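Hypothetical protein TM1553 (Thermotoga maritima, PDB 1VRM) belongs to the ApbE family and, as in relatives, probably transfers the FMN moiety of FAD onto target flavoproteins. Local coordinates at residues A[17-25]-A[32-42]; A[261-269]-A[301-311]. One frame throughout, in Å; residues are numbered along the deposited sequence.

Both contacts are antiparallel strand pairings in one large antiparallel sheet, and they illustrate how the same backbone pattern is finished differently according to place. Contact 1 lies at the sheet margin, where strand 19-25 is outermost in the chain; it is partly buried, and it brings in the first turn of helix 41-58, so that a tyrosine and an arginine meet. Contact 2 is further inside, between strands 262-269 and 303-308, and most of its residues are buried; branched aliphatic side chains dominate until a bulge sets a tryptophan over a turn at one end. No residues are shared, and the nearest atoms of the two remain about 16 Å apart.

Contact 1 (A[17-25]-A[32-42]); sequences QYYELRDFA and IVVSSQKINPR
Y19 and R42 meet where a beta hairpin, strands 19-25 and 28-35, is followed through a short loop by helix 41-58. The aliphatic part of R42 lies across one face of the phenol in a CH-pi contact, CG standing over the ring centre at 3.5 Å from the centroid of Y19. CD stands nearly above CE1, NE runs on past the rim, and the guanidinium, its plane 14° from that of the ring, extends beyond it. Y19 reaches this position with CG anti to its backbone N (chi1 171°), while its CB rests against P41 CB. On the other face of the hairpin Y18 receives S35 CB over its ring and packs CD1 against V33 CG1 at 3.8 Å; its hydroxyl is held by T186 and F202 N, tying the start of this edge to strand 186-191, beyond strand 28-35.

Between these faces, Y19 and V34 exchange two backbone hydrogen bonds, as do L21 and I32, flanking the non-hydrogen-bonded pair E20 and V33. A water accepts from S36 N and donates to Q17 O, linking the segments past the last bridge. N40 caps the helix start, OD1 accepting from R42 N at 2.9 Å, above the amide carbonyl plane.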
loop_
_atom_site.group_PDB
_atom_site.type_symbol
_atom_site.label_atom_id
_atom_site.label_comp_id
_atom_site.label_asym_id
_atom_site.label_seq_id
_atom_site.Cartn_x
_atom_site.Cartn_y
_atom_site.Cartn_z
ATOM N N GLN A 17 -11.818 24.525 12.921
ATOM C CA GLN A 17 -10.862 24.588 11.770
ATOM C C GLN A 17 -9.536 23.795 11.897
ATOM O O GLN A 17 -9.024 23.441 12.977
ATOM C CB GLN A 17 -10.659 26.010 11.253
ATOM C CG GLN A 17 -9.487 26.811 11.769
ATOM C CD GLN A 17 -9.302 28.078 10.936
ATOM O OE1 GLN A 17 -10.283 28.679 10.476
ATOM N NE2 GLN A 17 -8.043 28.468 10.709
ATOM N N TYR A 18 -9.009 23.504 10.726
ATOM C CA TYR A 18 -8.152 22.361 10.543
ATOM C C TYR A 18 -6.716 22.803 10.578
ATOM O O TYR A 18 -6.395 23.910 10.102
ATOM C CB TYR A 18 -8.486 21.668 9.229
ATOM C CG TYR A 18 -9.756 20.888 9.344
ATOM C CD1 TYR A 18 -9.761 19.618 9.876
ATOM C CD2 TYR A 18 -10.966 21.453 8.971
ATOM C CE1 TYR A 18 -10.920 18.925 10.029
ATOM C CE2 TYR A 18 -12.164 20.754 9.151
ATOM C CZ TYR A 18 -12.120 19.506 9.682
ATOM O OH TYR A 18 -13.309 18.812 9.871
ATOM N N TYR A 19 -5.907 22.025 11.283
ATOM C CA TYR A 19 -4.469 22.174 11.214
ATOM C C TYR A 19 -3.917 21.175 10.230
ATOM O O TYR A 19 -4.337 20.002 10.226
ATOM C CB TYR A 19 -3.898 21.875 12.567
ATOM C CG TYR A 19 -2.386 21.771 12.617
ATOM C CD1 TYR A 19 -1.582 22.891 12.464
ATOM C CD2 TYR A 19 -1.794 20.575 12.809
ATOM C CE1 TYR A 19 -0.199 22.785 12.512
ATOM C CE2 TYR A 19 -0.443 20.433 12.892
ATOM C CZ TYR A 19 0.373 21.548 12.714
ATOM O OH TYR A 19 1.746 21.443 12.818
ATOM N N GLU A 20 -2.916 21.602 9.464
ATOM C CA GLU A 20 -2.230 20.717 8.519
ATOM C C GLU A 20 -0.730 20.595 8.818
ATOM O O GLU A 20 -0.058 21.593 9.109
ATOM C CB GLU A 20 -2.454 21.248 7.106
ATOM C CG GLU A 20 -1.830 20.471 6.018
ATOM C CD GLU A 20 -2.537 20.801 4.670
ATOM O OE1 GLU A 20 -3.570 21.481 4.688
ATOM O OE2 GLU A 20 -2.069 20.342 3.627
ATOM N N LEU A 21 -0.237 19.360 8.832
ATOM C CA LEU A 21 1.163 19.035 9.004
ATOM C C LEU A 21 1.562 18.202 7.772
ATOM O O LEU A 21 0.944 17.144 7.535
ATOM C CB LEU A 21 1.397 18.239 10.257
ATOM C CG LEU A 21 2.812 17.851 10.728
ATOM C CD1 LEU A 21 3.684 19.086 10.931
ATOM C CD2 LEU A 21 2.759 17.070 12.002
ATOM N N ARG A 22 2.549 18.670 6.996
ATOM C CA ARG A 22 3.096 17.919 5.854
ATOM C C ARG A 22 4.517 17.555 6.097
ATOM O O ARG A 22 5.267 18.368 6.605
ATOM C CB ARG A 22 3.007 18.671 4.566
ATOM C CG ARG A 22 1.615 18.945 4.145
ATOM C CD ARG A 22 1.561 19.360 2.754
ATOM N NE ARG A 22 0.383 20.134 2.488
ATOM C CZ ARG A 22 -0.078 20.433 1.275
ATOM N NH1 ARG A 22 0.548 20.003 0.191
ATOM N NH2 ARG A 22 -1.164 21.185 1.176
ATOM N N ASP A 23 4.916 16.348 5.702
ATOM C CA ASP A 23 6.300 15.884 5.888
ATOM C C ASP A 23 6.499 14.696 4.922
ATOM O O ASP A 23 5.678 14.483 4.011
ATOM C CB ASP A 23 6.572 15.492 7.349
ATOM C CG ASP A 23 8.070 15.684 7.760
ATOM O OD1 ASP A 23 9.007 15.272 7.008
ATOM O OD2 ASP A 23 8.309 16.245 8.849
ATOM N N PHE A 24 7.595 13.964 5.141
ATOM C CA PHE A 24 7.979 12.844 4.324
ATOM C C PHE A 24 8.109 11.649 5.273
ATOM O O PHE A 24 8.806 11.706 6.311
ATOM C CB PHE A 24 9.263 13.184 3.564
ATOM C CG PHE A 24 9.062 14.306 2.598
ATOM C CD1 PHE A 24 8.598 14.067 1.359
ATOM C CD2 PHE A 24 9.269 15.611 2.973
ATOM C CE1 PHE A 24 8.368 15.095 0.430
ATOM C CE2 PHE A 24 9.020 16.667 2.055
ATOM C CZ PHE A 24 8.557 16.390 0.793
ATOM N N ALA A 25 7.422 10.568 4.909
ATOM C CA ALA A 25 7.502 9.325 5.652
ATOM C C ALA A 25 6.982 8.263 4.707
ATOM O O ALA A 25 6.325 8.601 3.724
ATOM C CB ALA A 25 6.651 9.395 6.928
ATOM N N ILE A 32 -1.285 15.472 7.139
ATOM C CA ILE A 32 -2.110 15.133 8.269
ATOM C C ILE A 32 -3.007 16.355 8.517
ATOM O O ILE A 32 -2.490 17.438 8.706
ATOM C CB ILE A 32 -1.233 14.861 9.491
ATOM C CG1 ILE A 32 -0.256 13.684 9.275
ATOM C CG2 ILE A 32 -2.096 14.611 10.732
ATOM C CD1 ILE A 32 0.996 13.788 10.108
ATOM N N VAL A 33 -4.319 16.195 8.483
ATOM C CA VAL A 33 -5.246 17.333 8.567
ATOM C C VAL A 33 -6.234 16.959 9.656
ATOM O O VAL A 33 -6.921 15.936 9.576
ATOM C CB VAL A 33 -5.967 17.575 7.273
ATOM C CG1 VAL A 33 -7.083 18.569 7.455
ATOM C CG2 VAL A 33 -4.980 17.986 6.200
ATOM N N VAL A 34 -6.240 17.756 10.719
ATOM C CA VAL A 34 -6.939 17.390 11.948
ATOM C C VAL A 34 -7.592 18.599 12.575
ATOM O O VAL A 34 -7.031 19.684 12.619
ATOM C CB VAL A 34 -6.064 16.533 12.916
ATOM C CG1 VAL A 34 -4.905 17.308 13.473
ATOM C CG2 VAL A 34 -6.936 15.885 13.979
ATOM N N SER A 35 -8.802 18.360 13.093
ATOM C CA SER A 35 -9.516 19.339 13.927
ATOM C C SER A 35 -9.935 18.674 15.221
ATOM O O SER A 35 -10.414 17.560 15.211
ATOM C CB SER A 35 -10.722 19.881 13.191
ATOM O OG SER A 35 -11.528 20.733 14.028
ATOM N N SER A 36 -9.756 19.382 16.340
ATOM C CA SER A 36 -10.215 18.927 17.650
ATOM C C SER A 36 -10.444 20.136 18.529
ATOM O O SER A 36 -9.626 21.046 18.511
ATOM C CB SER A 36 -9.222 17.993 18.326
ATOM O OG SER A 36 -9.615 17.655 19.661
ATOM N N GLN A 37 -11.534 20.122 19.305
ATOM C CA GLN A 37 -11.759 21.133 20.363
ATOM C C GLN A 37 -11.300 20.621 21.711
ATOM O O GLN A 37 -11.324 21.372 22.688
ATOM C CB GLN A 37 -13.253 21.492 20.447
ATOM C CG GLN A 37 -13.734 22.318 19.309
ATOM C CD GLN A 37 -15.061 23.038 19.652
ATOM O OE1 GLN A 37 -15.577 22.924 20.785
ATOM N NE2 GLN A 37 -15.593 23.794 18.690
ATOM N N LYS A 38 -10.878 19.372 21.786
ATOM C CA LYS A 38 -10.482 18.761 23.043
ATOM C C LYS A 38 -8.983 18.810 23.317
ATOM O O LYS A 38 -8.547 19.073 24.451
ATOM C CB LYS A 38 -10.955 17.336 23.089
ATOM C CG LYS A 38 -10.740 16.629 24.389
ATOM C CD LYS A 38 -11.041 15.140 24.231
ATOM C CE LYS A 38 -10.767 14.368 25.470
ATOM N NZ LYS A 38 -10.882 12.918 25.172
ATOM N N ILE A 39 -8.209 18.520 22.280
ATOM C CA ILE A 39 -6.749 18.441 22.342
ATOM C C ILE A 39 -6.207 19.300 21.205
ATOM O O ILE A 39 -6.749 19.280 20.123
ATOM C CB ILE A 39 -6.296 16.984 22.128
ATOM C CG1 ILE A 39 -6.818 16.045 23.223
ATOM C CG2 ILE A 39 -4.762 16.879 22.014
ATOM C CD1 ILE A 39 -6.289 16.404 24.589
ATOM N N ASN A 40 -5.137 20.045 21.433
ATOM C CA ASN A 40 -4.542 20.818 20.374
ATOM C C ASN A 40 -4.299 19.920 19.139
ATOM O O ASN A 40 -3.575 18.930 19.207
ATOM C CB ASN A 40 -3.223 21.387 20.913
ATOM C CG ASN A 40 -2.441 22.188 19.894
ATOM O OD1 ASN A 40 -2.832 22.444 18.727
ATOM N ND2 ASN A 40 -1.239 22.570 20.328
ATOM N N PRO A 41 -4.862 20.272 17.978
ATOM C CA PRO A 41 -4.596 19.457 16.801
ATOM C C PRO A 41 -3.120 19.303 16.458
ATOM O O PRO A 41 -2.765 18.300 15.820
ATOM C CB PRO A 41 -5.327 20.223 15.696
ATOM C CG PRO A 41 -6.414 20.876 16.429
ATOM C CD PRO A 41 -5.816 21.352 17.686
ATOM N N ARG A 42 -2.279 20.264 16.819
ATOM C CA ARG A 42 -0.831 20.120 16.537
ATOM C C ARG A 42 -0.225 18.952 17.303
ATOM O O ARG A 42 0.683 18.297 16.804
ATOM C CB ARG A 42 -0.075 21.403 16.866
ATOM C CG ARG A 42 -0.616 22.533 16.051
ATOM C CD ARG A 42 0.434 23.627 15.761
ATOM N NE ARG A 42 -0.249 24.806 15.268
ATOM C CZ ARG A 42 0.366 25.885 14.790
ATOM N NH1 ARG A 42 1.687 25.950 14.737
ATOM N NH2 ARG A 42 -0.352 26.919 14.364
HETATM O O HOH W 1 -9.253 22.371 15.515
#

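Contact 2 (A[261-269]-A[301-311]); sequences GVWSVTIIA and GAHLLIVLEGG
W263 lies with one face of its indole over the turn that follows strand 303-308, the distinctive feature of this antiparallel pairing. E309 CA sits above the five-membered ring, 3.6 Å from its centroid, and G310 CA lies over the six-membered ring of W263, both as CH-pi contacts. The E309 side chain crosses the indole at about a right angle, its carboxylate turned 70° from the ring plane. A water in the plane of the indole edge accepts from NE1 and donates to E309 OE2, while R215 makes a cation-pi contact with W263. The type II turn from L308 to G311 is closed by G311 N to L308 O.

A classic beta bulge delivers the indole here: two residues, W263 and S264, stand opposite the single V307, whose O accepts from W263 N at 2.9 Å and from S264 N at 3.2 Å. Beyond it the regular register resumes, with paired bonds between T266 and L305 and between I268 and H303. On the face toward helix 272-296, I267 and L304 lie side by side, I267 CD1 pressed to 3.4 Å from L304 CB; V265 and I306 run together likewise, CG2 to CG1 at 4.2 Å. On the opposite face S264 OG and T266 OG1 share a water that also donates to L305 O, and T266 OG1 is hydrogen-bonded to T232 OG1. Backbone bonds join the strands; one face offers an apolar surface to helix 272-296, whereas the other mixes aliphatic groups with hydroxyls whose polarity is met by water and by T232 of the neighbouring strand.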
loop_
_atom_site.group_PDB
_atom_site.type_symbol
_atom_site.label_atom_id
_atom_site.label_comp_id
_atom_site.label_asym_id
_atom_site.label_seq_id
_atom_site.Cartn_x
_atom_site.Cartn_y
_atom_site.Cartn_z
ATOM N N GLY A 261 -0.452 -3.321 -18.866
ATOM C CA GLY A 261 -1.833 -3.229 -19.302
ATOM C C GLY A 261 -2.701 -2.290 -18.490
ATOM O O GLY A 261 -3.841 -2.022 -18.870
ATOM N N VAL A 262 -2.126 -1.713 -17.434
ATOM C CA VAL A 262 -2.891 -0.923 -16.449
ATOM C C VAL A 262 -2.092 0.315 -16.025
ATOM O O VAL A 262 -0.889 0.230 -15.758
ATOM C CB VAL A 262 -3.207 -1.776 -15.171
ATOM C CG1 VAL A 262 -4.091 -0.970 -14.200
ATOM C CG2 VAL A 262 -3.859 -3.074 -15.532
ATOM N N TRP A 263 -2.726 1.484 -16.000
ATOM C CA TRP A 263 -2.093 2.692 -15.548
ATOM C C TRP A 263 -2.340 2.967 -14.058
ATOM O O TRP A 263 -1.426 3.374 -13.309
ATOM C CB TRP A 263 -2.489 3.892 -16.392
ATOM C CG TRP A 263 -1.859 3.904 -17.775
ATOM C CD1 TRP A 263 -0.821 3.144 -18.230
ATOM C CD2 TRP A 263 -2.201 4.794 -18.859
ATOM N NE1 TRP A 263 -0.523 3.483 -19.544
ATOM C CE2 TRP A 263 -1.344 4.503 -19.936
ATOM C CE3 TRP A 263 -3.125 5.812 -18.995
ATOM C CZ2 TRP A 263 -1.416 5.198 -21.153
ATOM C CZ3 TRP A 263 -3.187 6.502 -20.219
ATOM C CH2 TRP A 263 -2.353 6.181 -21.256
ATOM N N SER A 264 -3.574 2.756 -13.615
ATOM C CA SER A 264 -3.864 2.876 -12.172
ATOM C C SER A 264 -5.086 2.121 -11.730
ATOM O O SER A 264 -5.964 1.793 -12.536
ATOM C CB SER A 264 -3.984 4.322 -11.747
ATOM O OG SER A 264 -5.112 4.930 -12.319
ATOM N N VAL A 265 -5.113 1.789 -10.445
ATOM C CA VAL A 265 -6.303 1.189 -9.844
ATOM C C VAL A 265 -6.516 1.914 -8.515
ATOM O O VAL A 265 -5.572 2.038 -7.735
ATOM C CB VAL A 265 -6.113 -0.305 -9.536
ATOM C CG1 VAL A 265 -7.282 -0.847 -8.694
ATOM C CG2 VAL A 265 -5.906 -1.143 -10.815
ATOM N N THR A 266 -7.743 2.378 -8.300
ATOM C CA THR A 266 -8.153 3.129 -7.115
ATOM C C THR A 266 -9.233 2.320 -6.417
ATOM O O THR A 266 -10.191 1.870 -7.075
ATOM C CB THR A 266 -8.761 4.521 -7.496
ATOM O OG1 THR A 266 -7.765 5.330 -8.200
ATOM C CG2 THR A 266 -9.256 5.211 -6.285
ATOM N N ILE A 267 -9.037 2.088 -5.126
ATOM C CA ILE A 267 -9.950 1.288 -4.330
ATOM C C ILE A 267 -10.461 2.097 -3.159
ATOM O O ILE A 267 -9.687 2.670 -2.416
ATOM C CB ILE A 267 -9.207 0.099 -3.704
ATOM C CG1 ILE A 267 -8.565 -0.779 -4.773
ATOM C CG2 ILE A 267 -10.033 -0.713 -2.771
ATOM C CD1 ILE A 267 -9.469 -1.410 -5.636
ATOM N N ILE A 268 -11.783 2.107 -3.035
ATOM C CA ILE A 268 -12.460 2.589 -1.832
ATOM C C ILE A 268 -12.803 1.386 -0.969
ATOM O O ILE A 268 -13.383 0.406 -1.439
ATOM C CB ILE A 268 -13.753 3.325 -2.188
ATOM C CG1 ILE A 268 -13.466 4.533 -3.083
ATOM C CG2 ILE A 268 -14.515 3.650 -0.893
ATOM C CD1 ILE A 268 -14.718 5.121 -3.721
ATOM N N ALA A 269 -12.428 1.454 0.307
ATOM C CA ALA A 269 -12.675 0.363 1.240
ATOM C C ALA A 269 -12.922 0.892 2.662
ATOM O O ALA A 269 -12.781 2.093 2.927
ATOM C CB ALA A 269 -11.561 -0.658 1.254
ATOM N N GLY A 301 -14.936 -6.211 -0.701
ATOM C CA GLY A 301 -14.999 -4.909 -0.081
ATOM C C GLY A 301 -14.093 -3.864 -0.735
ATOM O O GLY A 301 -13.754 -2.852 -0.116
ATOM N N ALA A 302 -13.714 -4.088 -1.984
ATOM C CA ALA A 302 -12.823 -3.173 -2.704
ATOM C C ALA A 302 -13.610 -2.552 -3.910
ATOM O O ALA A 302 -13.729 -3.180 -4.953
ATOM C CB ALA A 302 -11.596 -3.968 -3.193
ATOM N N HIS A 303 -14.161 -1.356 -3.721
ATOM C CA HIS A 303 -14.960 -0.681 -4.684
ATOM C C HIS A 303 -14.044 0.116 -5.547
ATOM O O HIS A 303 -13.337 1.003 -5.036
ATOM C CB HIS A 303 -15.992 0.154 -3.939
ATOM C CG HIS A 303 -16.746 -0.706 -2.976
ATOM N ND1 HIS A 303 -17.603 -1.707 -3.400
ATOM C CD2 HIS A 303 -16.592 -0.880 -1.639
ATOM C CE1 HIS A 303 -17.987 -2.423 -2.350
ATOM N NE2 HIS A 303 -17.396 -1.940 -1.273
ATOM N N LEU A 304 -14.044 -0.143 -6.856
ATOM C CA LEU A 304 -12.887 0.276 -7.634
ATOM C C LEU A 304 -13.103 0.988 -8.939
ATOM O O LEU A 304 -14.151 0.880 -9.589
ATOM C CB LEU A 304 -11.985 -0.878 -7.885
ATOM C CG LEU A 304 -12.353 -1.889 -8.932
ATOM C CD1 LEU A 304 -11.205 -2.875 -9.101
ATOM C CD2 LEU A 304 -13.653 -2.610 -8.575
ATOM N N LEU A 305 -12.057 1.704 -9.321
ATOM C CA LEU A 305 -11.960 2.365 -10.610
ATOM C C LEU A 305 -10.599 2.004 -11.185
ATOM O O LEU A 305 -9.577 2.202 -10.509
ATOM C CB LEU A 305 -12.034 3.875 -10.443
ATOM C CG LEU A 305 -11.911 4.745 -11.702
ATOM C CD1 LEU A 305 -12.515 6.080 -11.493
ATOM C CD2 LEU A 305 -10.453 4.952 -12.074
ATOM N N ILE A 306 -10.573 1.502 -12.416
ATOM C CA ILE A 306 -9.344 1.127 -13.103
ATOM C C ILE A 306 -9.147 2.053 -14.302
ATOM O O ILE A 306 -10.065 2.285 -15.062
ATOM C CB ILE A 306 -9.428 -0.320 -13.648
ATOM C CG1 ILE A 306 -9.726 -1.313 -12.537
ATOM C CG2 ILE A 306 -8.162 -0.675 -14.401
ATOM C CD1 ILE A 306 -10.092 -2.649 -13.005
ATOM N N VAL A 307 -7.926 2.572 -14.473
ATOM C CA VAL A 307 -7.566 3.259 -15.697
ATOM C C VAL A 307 -6.660 2.298 -16.452
ATOM O O VAL A 307 -5.543 2.003 -16.006
ATOM C CB VAL A 307 -6.802 4.555 -15.439
ATOM C CG1 VAL A 307 -6.470 5.225 -16.813
ATOM C CG2 VAL A 307 -7.588 5.484 -14.522
ATOM N N LEU A 308 -7.166 1.775 -17.549
ATOM C CA LEU A 308 -6.423 0.827 -18.344
ATOM C C LEU A 308 -5.351 1.564 -19.165
ATOM O O LEU A 308 -5.440 2.771 -19.352
ATOM C CB LEU A 308 -7.368 0.096 -19.268
ATOM C CG LEU A 308 -8.417 -0.741 -18.571
ATOM C CD1 LEU A 308 -9.474 -1.123 -19.604
ATOM C CD2 LEU A 308 -7.751 -1.933 -17.890
ATOM N N GLU A 309 -4.326 0.835 -19.570
ATOM C CA GLU A 309 -3.340 1.388 -20.482
ATOM C C GLU A 309 -4.055 1.972 -21.681
ATOM O O GLU A 309 -4.879 1.313 -22.291
ATOM C CB GLU A 309 -2.374 0.314 -20.912
ATOM C CG GLU A 309 -1.333 0.768 -21.916
ATOM C CD GLU A 309 -0.383 -0.359 -22.214
ATOM O OE1 GLU A 309 -0.838 -1.525 -22.314
ATOM O OE2 GLU A 309 0.834 -0.060 -22.358
ATOM N N GLY A 310 -3.747 3.209 -22.007
ATOM C CA GLY A 310 -4.421 3.899 -23.108
ATOM C C GLY A 310 -5.447 4.882 -22.620
ATOM O O GLY A 310 -5.816 5.818 -23.326
ATOM N N GLY A 311 -5.897 4.711 -21.374
ATOM C CA GLY A 311 -6.707 5.732 -20.714
ATOM C C GLY A 311 -8.177 5.411 -20.436
ATOM O O GLY A 311 -8.853 6.191 -19.749
HETATM O O HOH W 2 1.681 -1.656 -19.952
HETATM O O HOH W 3 1.851 2.709 -20.928
HETATM O O HOH W 4 -7.374 4.472 -10.814
#